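Local atomic coordinates of BT_4661 (Bacteroides thetaiotaomicron, PDB entry 4AK2), a protein that binds heparin and heparan sulphate, probably capturing them at the bacterial cell surface for breakdown, this chain being its C-terminal ligand-binding part. Residues Asn23-Phe28 and Val131-Pro136; Gly241-Ala246 and Ile274-Lys279; Ile251-Thr256 and Ser265-Ser270. One frame throughout, in Å; residues are numbered along the deposited sequence. Where two conformers were deposited one is given.

Contacts 1 and 2 are partly buried and touch each other, because strand 131-134 of contact 1 runs beside strand 268-276 of contact 2. Contacts 2 and 3 join the same two strands, 241-254 and 268-276, at places on opposite sides of the chain's centre, with contact 3 nested inside the loop that contact 2 closes. In contact 1, two different sheets meet through side chains and water without forming a strand pair. Contact 2 is a short antiparallel pair that frays into a water-linked polar end. Most touching residues of contact 3 are buried although it lies farthest from the chain's centre, yet one face of its strand pair carries an arginine to the sulphated glycan.

Contact 1. Residues Asn23-Phe28 and Val131-Pro136; sequences NYADQF and VFQVNP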
# COMPACT_ATOMS: atom_id res chain seq x y z
N ASN A 23 -1.32 -15.20 3.89
CA ASN A 23 -0.27 -14.97 2.91
C ASN A 23 -0.40 -13.61 2.21
O ASN A 23 0.40 -13.31 1.31
CB ASN A 23 -0.24 -16.09 1.84
CG ASN A 23 0.33 -17.39 2.38
OD1 ASN A 23 0.70 -17.46 3.55
ND2 ASN A 23 0.46 -18.38 1.51
N TYR A 24 -1.39 -12.81 2.63
CA TYR A 24 -1.68 -11.50 2.00
C TYR A 24 -1.97 -10.48 3.08
O TYR A 24 -2.38 -10.84 4.18
CB TYR A 24 -2.90 -11.63 1.08
CG TYR A 24 -2.61 -12.59 -0.07
CD1 TYR A 24 -1.98 -12.13 -1.22
CD2 TYR A 24 -2.97 -13.95 0.02
CE1 TYR A 24 -1.67 -12.98 -2.26
CE2 TYR A 24 -2.67 -14.83 -1.04
CZ TYR A 24 -2.03 -14.33 -2.17
OH TYR A 24 -1.77 -15.18 -3.21
N ALA A 25 -1.78 -9.19 2.75
CA ALA A 25 -2.27 -8.14 3.64
C ALA A 25 -3.78 -8.23 3.75
O ALA A 25 -4.48 -8.81 2.89
CB ALA A 25 -1.87 -6.77 3.06
N ASP A 26 -4.30 -7.61 4.83
CA ASP A 26 -5.74 -7.39 4.94
C ASP A 26 -6.13 -6.26 4.00
O ASP A 26 -5.62 -5.12 4.14
CB ASP A 26 -6.13 -7.07 6.39
CG ASP A 26 -6.08 -8.28 7.30
OD1 ASP A 26 -5.98 -9.43 6.80
OD2 ASP A 26 -6.16 -8.07 8.53
N GLN A 27 -6.94 -6.56 3.00
CA GLN A 27 -7.15 -5.61 1.90
C GLN A 27 -8.47 -5.84 1.21
O GLN A 27 -8.89 -6.98 1.00
CB GLN A 27 -5.97 -5.70 0.92
CG GLN A 27 -5.93 -7.01 0.10
CD GLN A 27 -4.56 -7.21 -0.51
OE1 GLN A 27 -4.24 -6.65 -1.54
NE2 GLN A 27 -3.75 -8.08 0.14
N PHE A 28 -9.18 -4.74 0.92
CA PHE A 28 -10.53 -4.77 0.40
C PHE A 28 -10.70 -3.84 -0.76
O PHE A 28 -10.33 -2.67 -0.67
CB PHE A 28 -11.54 -4.42 1.53
CG PHE A 28 -11.46 -5.43 2.62
CD1 PHE A 28 -10.54 -5.30 3.65
CD2 PHE A 28 -12.25 -6.58 2.57
CE1 PHE A 28 -10.39 -6.32 4.61
CE2 PHE A 28 -12.10 -7.60 3.54
CZ PHE A 28 -11.17 -7.47 4.52
N VAL A 131 -1.78 -4.75 -2.35
CA VAL A 131 -0.76 -4.46 -1.36
C VAL A 131 0.41 -5.40 -1.67
O VAL A 131 0.26 -6.64 -1.54
CB VAL A 131 -1.24 -4.66 0.07
CG1 VAL A 131 -0.15 -4.24 1.07
CG2 VAL A 131 -2.54 -3.86 0.34
N PHE A 132 1.52 -4.86 -2.12
CA PHE A 132 2.70 -5.65 -2.44
C PHE A 132 3.54 -5.71 -1.17
O PHE A 132 4.09 -4.69 -0.73
CB PHE A 132 3.48 -4.96 -3.62
CG PHE A 132 4.83 -5.58 -3.89
CD1 PHE A 132 5.07 -6.95 -3.63
CD2 PHE A 132 5.89 -4.81 -4.38
CE1 PHE A 132 6.32 -7.57 -3.87
CE2 PHE A 132 7.15 -5.42 -4.66
CZ PHE A 132 7.35 -6.78 -4.36
N GLN A 133 3.65 -6.90 -0.56
CA GLN A 133 4.42 -7.13 0.63
C GLN A 133 5.83 -7.50 0.23
O GLN A 133 6.04 -8.55 -0.42
CB GLN A 133 3.80 -8.27 1.45
CG GLN A 133 2.42 -7.83 1.98
CD GLN A 133 1.80 -8.92 2.84
OE1 GLN A 133 1.64 -10.06 2.39
NE2 GLN A 133 1.40 -8.57 4.07
N VAL A 134 6.80 -6.65 0.55
CA VAL A 134 8.16 -6.79 0.08
C VAL A 134 9.16 -6.68 1.21
O VAL A 134 9.01 -5.85 2.13
CB VAL A 134 8.44 -5.76 -1.06
CG1 VAL A 134 8.42 -4.29 -0.53
CG2 VAL A 134 9.77 -6.05 -1.74
N ASN A 135 10.23 -7.47 1.15
CA ASN A 135 11.32 -7.39 2.11
C ASN A 135 12.32 -6.35 1.56
O ASN A 135 12.87 -6.56 0.49
CB ASN A 135 11.99 -8.76 2.20
CG ASN A 135 13.19 -8.78 3.12
OD1 ASN A 135 13.80 -7.77 3.43
ND2 ASN A 135 13.50 -9.96 3.62
N PRO A 136 12.52 -5.22 2.25
CA PRO A 136 13.39 -4.17 1.72
C PRO A 136 14.85 -4.58 1.61
O PRO A 136 15.59 -3.94 0.89
CB PRO A 136 13.21 -3.02 2.73
CG PRO A 136 12.88 -3.73 4.02
CD PRO A 136 11.98 -4.87 3.58
O HOH W 1 1.15 -10.62 -0.15
O HOH W 2 0.02 -9.87 6.27
O HOH W 3 -0.88 -8.66 -0.06
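A25 and V131 supply the apolar part of this contact. The methyl CB of A25 rests 3.6 Å from CG1 of V131, the branch that lies anti to the backbone N (chi1 -176°). The other branch, CG2, passes beside CB and OE1 of Q27. A small alanine and a beta-branched valine suit this close side-chain packing, and both also touch F112 of strand 105-115.

Direct hydrogen bonding across falls to the Q27 amide. OE1 of Q27 accepts from V131 N at 3.2 Å, the donor lying 36° out of the carbonyl plane, and F130 N adds a weak bond to the same oxygen. NE2 of Q27 turns back to donate to A25 O of its own segment at 2.9 Å. A glutamine fits because one end accepts and the other donates, and the two bonds fix the rotation of the group.

Water makes the remaining links. One molecule accepts from A25 N and Q27 NE2 and donates to V131 O at 2.8 Å, satisfying three polar groups. Q133 turns a face of its amide to A25 N without bonding to it. Its OE1 takes a bond from a water, 2.6 Å away, that also donates to N23 O, and its NE2 donates to another water.

This is a junction of two beta sheets, the four-stranded one edged by strand 27-30 and the larger one containing strand 131-134.

Contact 2. Residues Gly241-Ala246 and Ile274-Lys279; sequences GYANGA and IWFDTK
T278 overlaps the Y242 ring with its methyl CG2, which sits off-centre, 4.2 Å from the ring centroid, in a CH-pi contact. Threonine offers this methyl while its backbone N donates to a water that donates to A243 O.

N244 and D277 lie side by side, both sending CG anti to the backbone N (chi1 -173° and -169°), their amide and carboxylate planes 60° apart. Asparagine and aspartate suit this end because their short polar groups can share waters. One water donates to N244 OD1 and to D277 OD2 (2.7 Å) and accepts from W275 NE1 at 2.9 Å, in the plane of the indole. A second accepts from N244 ND2 and donates to D277 OD2. D277 OD1 accepts from K279 N in an Asx turn.

Beyond this polar end the strands pair. G245 N donates to F276 O at 3.1 Å, and F276 N returns a 2.8 Å bond to G245 O. The extended backbone of G245 comes easily to glycine. A243 CB packs on F276 CB at 3.8 Å.

The pair lies inside the larger sheet: W275 bonds by its backbone to F132 of strand 131-134, A246 to Y167 of strand 163-168, and the F276 ring stacks on W236.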
# COMPACT_ATOMS: atom_id res chain seq x y z
N GLY A 241 17.43 1.96 10.61
CA GLY A 241 16.79 0.69 10.31
C GLY A 241 16.23 0.55 8.92
O GLY A 241 16.13 1.52 8.16
N TYR A 242 15.88 -0.68 8.57
CA TYR A 242 15.12 -0.95 7.35
C TYR A 242 13.74 -0.28 7.39
O TYR A 242 13.14 -0.16 8.47
CB TYR A 242 14.96 -2.47 7.13
CG TYR A 242 16.19 -3.08 6.58
CD1 TYR A 242 16.43 -3.05 5.21
CD2 TYR A 242 17.12 -3.73 7.41
CE1 TYR A 242 17.57 -3.63 4.67
CE2 TYR A 242 18.26 -4.31 6.88
CZ TYR A 242 18.48 -4.27 5.51
OH TYR A 242 19.61 -4.86 5.01
N ALA A 243 13.25 0.09 6.22
CA ALA A 243 11.85 0.51 6.11
C ALA A 243 10.94 -0.57 6.69
O ALA A 243 11.13 -1.77 6.40
CB ALA A 243 11.44 0.81 4.68
N ASN A 244 9.96 -0.15 7.48
CA ASN A 244 8.92 -1.02 8.00
C ASN A 244 7.68 -0.15 7.99
O ASN A 244 7.44 0.65 8.91
CB ASN A 244 9.25 -1.58 9.39
CG ASN A 244 8.25 -2.58 9.83
OD1 ASN A 244 7.08 -2.27 10.03
ND2 ASN A 244 8.71 -3.82 9.96
N GLY A 245 6.96 -0.19 6.89
CA GLY A 245 5.95 0.82 6.61
C GLY A 245 5.41 0.71 5.21
O GLY A 245 5.76 -0.24 4.48
N ALA A 246 4.55 1.63 4.80
CA ALA A 246 3.81 1.50 3.56
C ALA A 246 3.92 2.76 2.71
O ALA A 246 3.73 3.88 3.24
CB ALA A 246 2.34 1.19 3.84
N ILE A 274 2.77 -0.29 -1.40
CA ILE A 274 3.93 -1.13 -1.16
C ILE A 274 4.16 -1.19 0.35
O ILE A 274 4.28 -0.16 1.02
CB ILE A 274 5.22 -0.53 -1.80
CG1 ILE A 274 5.02 -0.15 -3.27
CG2 ILE A 274 6.40 -1.49 -1.58
CD1 ILE A 274 4.40 -1.17 -4.15
N TRP A 275 4.18 -2.39 0.93
CA TRP A 275 4.38 -2.57 2.35
C TRP A 275 5.71 -3.22 2.58
O TRP A 275 5.88 -4.43 2.21
CB TRP A 275 3.22 -3.35 2.97
CG TRP A 275 3.32 -3.63 4.44
CD1 TRP A 275 4.28 -3.23 5.35
CD2 TRP A 275 2.38 -4.45 5.19
NE1 TRP A 275 3.98 -3.73 6.62
CE2 TRP A 275 2.86 -4.47 6.57
CE3 TRP A 275 1.22 -5.16 4.86
CZ2 TRP A 275 2.20 -5.20 7.56
CZ3 TRP A 275 0.56 -5.87 5.85
CH2 TRP A 275 1.03 -5.88 7.18
N PHE A 276 6.69 -2.53 3.12
CA PHE A 276 8.03 -3.02 3.41
C PHE A 276 8.08 -3.61 4.79
O PHE A 276 7.69 -3.00 5.78
CB PHE A 276 9.04 -1.85 3.41
CG PHE A 276 9.02 -1.01 2.16
CD1 PHE A 276 9.83 -1.30 1.05
CD2 PHE A 276 8.21 0.14 2.10
CE1 PHE A 276 9.82 -0.51 -0.09
CE2 PHE A 276 8.20 0.92 0.96
CZ PHE A 276 8.99 0.61 -0.14
N ASP A 277 8.58 -4.86 4.88
CA ASP A 277 8.86 -5.49 6.19
C ASP A 277 9.87 -6.62 5.96
O ASP A 277 9.67 -7.48 5.09
CB ASP A 277 7.55 -6.06 6.79
CG ASP A 277 7.67 -6.49 8.23
OD1 ASP A 277 8.69 -7.08 8.61
OD2 ASP A 277 6.67 -6.29 8.96
N THR A 278 10.97 -6.56 6.70
CA THR A 278 11.99 -7.61 6.61
C THR A 278 11.48 -9.02 6.97
O THR A 278 12.16 -10.00 6.64
CB THR A 278 13.22 -7.31 7.48
OG1 THR A 278 12.82 -7.04 8.81
CG2 THR A 278 14.03 -6.16 6.94
N LYS A 279 10.31 -9.12 7.60
CA LYS A 279 9.76 -10.42 7.95
C LYS A 279 9.06 -11.08 6.76
O LYS A 279 8.75 -12.27 6.83
CB LYS A 279 8.76 -10.29 9.13
CG LYS A 279 9.32 -9.90 10.47
CD LYS A 279 10.49 -10.77 10.85
O HOH W 4 11.29 -4.04 8.11
O HOH W 5 5.14 -4.05 9.21
O HOH W 6 7.28 -6.02 11.63

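Contact 3. Residues Ile251-Thr256 and Ser265-Ser270; sequences ITYDVT and SGARVS. With NA (sodium ion), chain C; IDS (2-O-sulfo-alpha-L-idopyranuronic acid), chain B; SGN (2-deoxy-6-O-sulfo-2-(sulfoamino)-alpha-D-glucopyranose), chain D.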
# COMPACT_ATOMS: atom_id res chain seq x y z
N ILE A 251 0.36 6.98 -10.05
CA ILE A 251 0.92 6.35 -11.25
C ILE A 251 0.11 6.86 -12.47
O ILE A 251 -1.11 7.02 -12.37
CB ILE A 251 0.86 4.80 -11.14
CG1 ILE A 251 1.74 4.33 -9.99
CG2 ILE A 251 1.29 4.13 -12.44
CD1 ILE A 251 1.48 2.86 -9.59
N THR A 252 0.81 7.20 -13.54
CA THR A 252 0.14 7.67 -14.75
C THR A 252 0.32 6.66 -15.86
O THR A 252 1.28 5.85 -15.85
CB THR A 252 0.63 9.06 -15.19
OG1 THR A 252 2.03 9.02 -15.46
CG2 THR A 252 0.34 10.07 -14.07
N TYR A 253 -0.57 6.68 -16.85
CA TYR A 253 -0.45 5.73 -17.97
C TYR A 253 -0.71 6.45 -19.27
O TYR A 253 -1.26 7.55 -19.30
CB TYR A 253 -1.38 4.52 -17.82
CG TYR A 253 -2.85 4.86 -17.77
CD1 TYR A 253 -3.58 5.06 -18.95
CD2 TYR A 253 -3.54 4.88 -16.55
CE1 TYR A 253 -4.94 5.34 -18.92
CE2 TYR A 253 -4.90 5.18 -16.51
CZ TYR A 253 -5.59 5.36 -17.69
OH TYR A 253 -6.94 5.63 -17.64
N ASP A 254 -0.25 5.80 -20.34
CA ASP A 254 -0.43 6.22 -21.71
C ASP A 254 -0.81 4.99 -22.52
O ASP A 254 -0.21 3.92 -22.32
CB ASP A 254 0.88 6.86 -22.19
CG ASP A 254 0.81 7.45 -23.59
OD1 ASP A 254 0.91 6.71 -24.58
OD2 ASP A 254 0.68 8.67 -23.73
N VAL A 255 -1.78 5.13 -23.44
CA VAL A 255 -2.25 3.98 -24.24
C VAL A 255 -1.73 4.04 -25.70
O VAL A 255 -2.18 3.26 -26.56
CB VAL A 255 -3.80 3.84 -24.25
CG1 VAL A 255 -4.35 3.55 -22.85
CG2 VAL A 255 -4.47 5.06 -24.90
N THR A 256 -0.76 4.92 -25.93
CA THR A 256 -0.22 5.15 -27.26
C THR A 256 1.30 4.96 -27.30
O THR A 256 1.97 5.47 -28.20
CB THR A 256 -0.57 6.54 -27.82
OG1 THR A 256 -0.14 7.56 -26.91
CG2 THR A 256 -2.09 6.66 -28.06
N SER A 265 -5.67 14.34 -16.26
CA SER A 265 -6.17 13.96 -14.93
C SER A 265 -6.91 12.61 -14.90
O SER A 265 -6.84 11.86 -13.90
CB SER A 265 -7.02 15.11 -14.32
OG SER A 265 -8.26 15.24 -14.98
N GLY A 266 -7.57 12.26 -16.01
CA GLY A 266 -8.33 11.00 -16.05
C GLY A 266 -7.47 9.77 -16.29
O GLY A 266 -7.98 8.65 -16.28
N ALA A 267 -6.16 9.95 -16.53
CA ALA A 267 -5.23 8.83 -16.74
C ALA A 267 -4.22 8.74 -15.58
O ALA A 267 -3.05 8.43 -15.79
CB ALA A 267 -4.54 8.99 -18.10
N ARG A 268 -4.71 9.03 -14.37
CA ARG A 268 -3.92 9.05 -13.15
C ARG A 268 -4.64 8.29 -12.08
O ARG A 268 -5.82 8.55 -11.80
CB ARG A 268 -3.75 10.49 -12.67
CG ARG A 268 -3.21 11.45 -13.73
CD ARG A 268 -2.97 12.83 -13.14
NE ARG A 268 -2.66 13.78 -14.21
CZ ARG A 268 -2.73 15.10 -14.06
NH1 ARG A 268 -3.14 15.59 -12.89
NH2 ARG A 268 -2.45 15.90 -15.09
N VAL A 269 -3.91 7.40 -11.43
CA VAL A 269 -4.50 6.50 -10.40
C VAL A 269 -3.47 6.23 -9.32
O VAL A 269 -2.25 6.37 -9.57
CB VAL A 269 -5.01 5.18 -11.03
CG1 VAL A 269 -6.34 5.38 -11.75
CG2 VAL A 269 -3.94 4.53 -11.93
N SER A 270 -3.92 5.75 -8.16
CA SER A 270 -3.00 5.25 -7.15
C SER A 270 -3.46 3.86 -6.75
O SER A 270 -4.13 3.65 -5.73
CB SER A 270 -2.89 6.19 -5.95
OG SER A 270 -2.46 7.51 -6.35
NA NA C . -0.99 9.04 -4.41
C1 IDS B . -3.38 18.17 -8.45
C2 IDS B . -3.41 16.66 -8.41
C3 IDS B . -3.20 16.05 -7.01
C4 IDS B . -4.03 16.76 -5.95
C5 IDS B . -3.73 18.26 -6.07
C6 IDS B . -4.36 19.06 -4.97
O2 IDS B . -4.63 16.24 -9.04
O3 IDS B . -1.81 16.14 -6.67
O4 IDS B . -5.41 16.47 -6.21
O5 IDS B . -4.13 18.71 -7.37
O6A IDS B . -4.04 18.75 -3.80
O6B IDS B . -5.17 19.97 -5.24
S IDS B . -4.79 14.84 -9.64
O1S IDS B . -5.85 15.01 -10.65
O2S IDS B . -3.49 14.48 -10.22
O3S IDS B . -5.18 13.93 -8.52
C1 SGN D . 0.32 21.67 -9.72
C2 SGN D . -0.44 21.96 -8.42
C3 SGN D . -1.01 20.67 -7.78
C4 SGN D . -1.82 19.93 -8.86
C5 SGN D . -0.92 19.65 -10.10
C6 SGN D . -1.59 18.92 -11.27
N2 SGN D . 0.40 22.73 -7.50
O3 SGN D . -1.84 20.97 -6.66
O4 SGN D . -2.02 18.58 -8.38
O5 SGN D . -0.51 20.93 -10.61
O6 SGN D . -2.66 19.75 -11.71
S1 SGN D . 0.37 24.33 -7.56
O1S SGN D . 0.55 24.74 -8.93
O2S SGN D . -0.89 24.70 -6.99
O3S SGN D . 1.62 24.77 -6.67
S2 SGN D . -3.61 19.21 -12.80
O4S SGN D . -4.33 18.10 -12.15
O5S SGN D . -2.67 18.66 -13.96
O6S SGN D . -4.49 20.24 -13.15
O HOH W 7 -3.05 9.01 -2.87
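I251 and V269 form a hydrogen-bonded antiparallel pair: I251 N donates to V269 O at 2.7 Å, almost straight (174°), and V269 N donates back to I251 O at 3.0 Å. T252 and R268 follow as the non-hydrogen-bonded pair, their CA atoms 4.6 Å apart. Next, Y253 N donates to A267 O at 3.2 Å.

A267 sits over one face of the Y253 ring, its CB 3.9 Å from the centroid in a CH-pi contact. A residue this small lets the flat ring lie close against the backbone. With CG placed between the backbone N and the carbonyl carbon (chi1 61°), the ring swings across to A267, while its hydroxyl is bonded to D120 O and S119 OG.

The two strands, consecutive in the chain, make a beta hairpin with a long connection. S270, next after V269, binds a sodium ion through OG, together with the backbone O of D163 and a water.

One face of the hairpin carries T252 and R268, side by side and pointing the same way, with T252 CG2 against the aliphatic R268 CG. The extended arginine chain continues into the glycan pocket, where the edge of the guanidinium meets two sulphates. R268 NH1 donates to IDS O2S, on the 2-O-sulphated iduronic acid, at 2.9 Å and to SGN O4S, on the glucosamine 6-O-sulphate, at 2.9 Å. R268 NH2 reaches SGN O5S of that second sulphate at 3.0 Å. Arginine suits this site because its planar, charged group can serve several anionic oxygens at once. A263 O accepts from NE and steadies the group, S265 CA lies over one face, toward its rim, and D163 and Q250 also bond the iduronic acid.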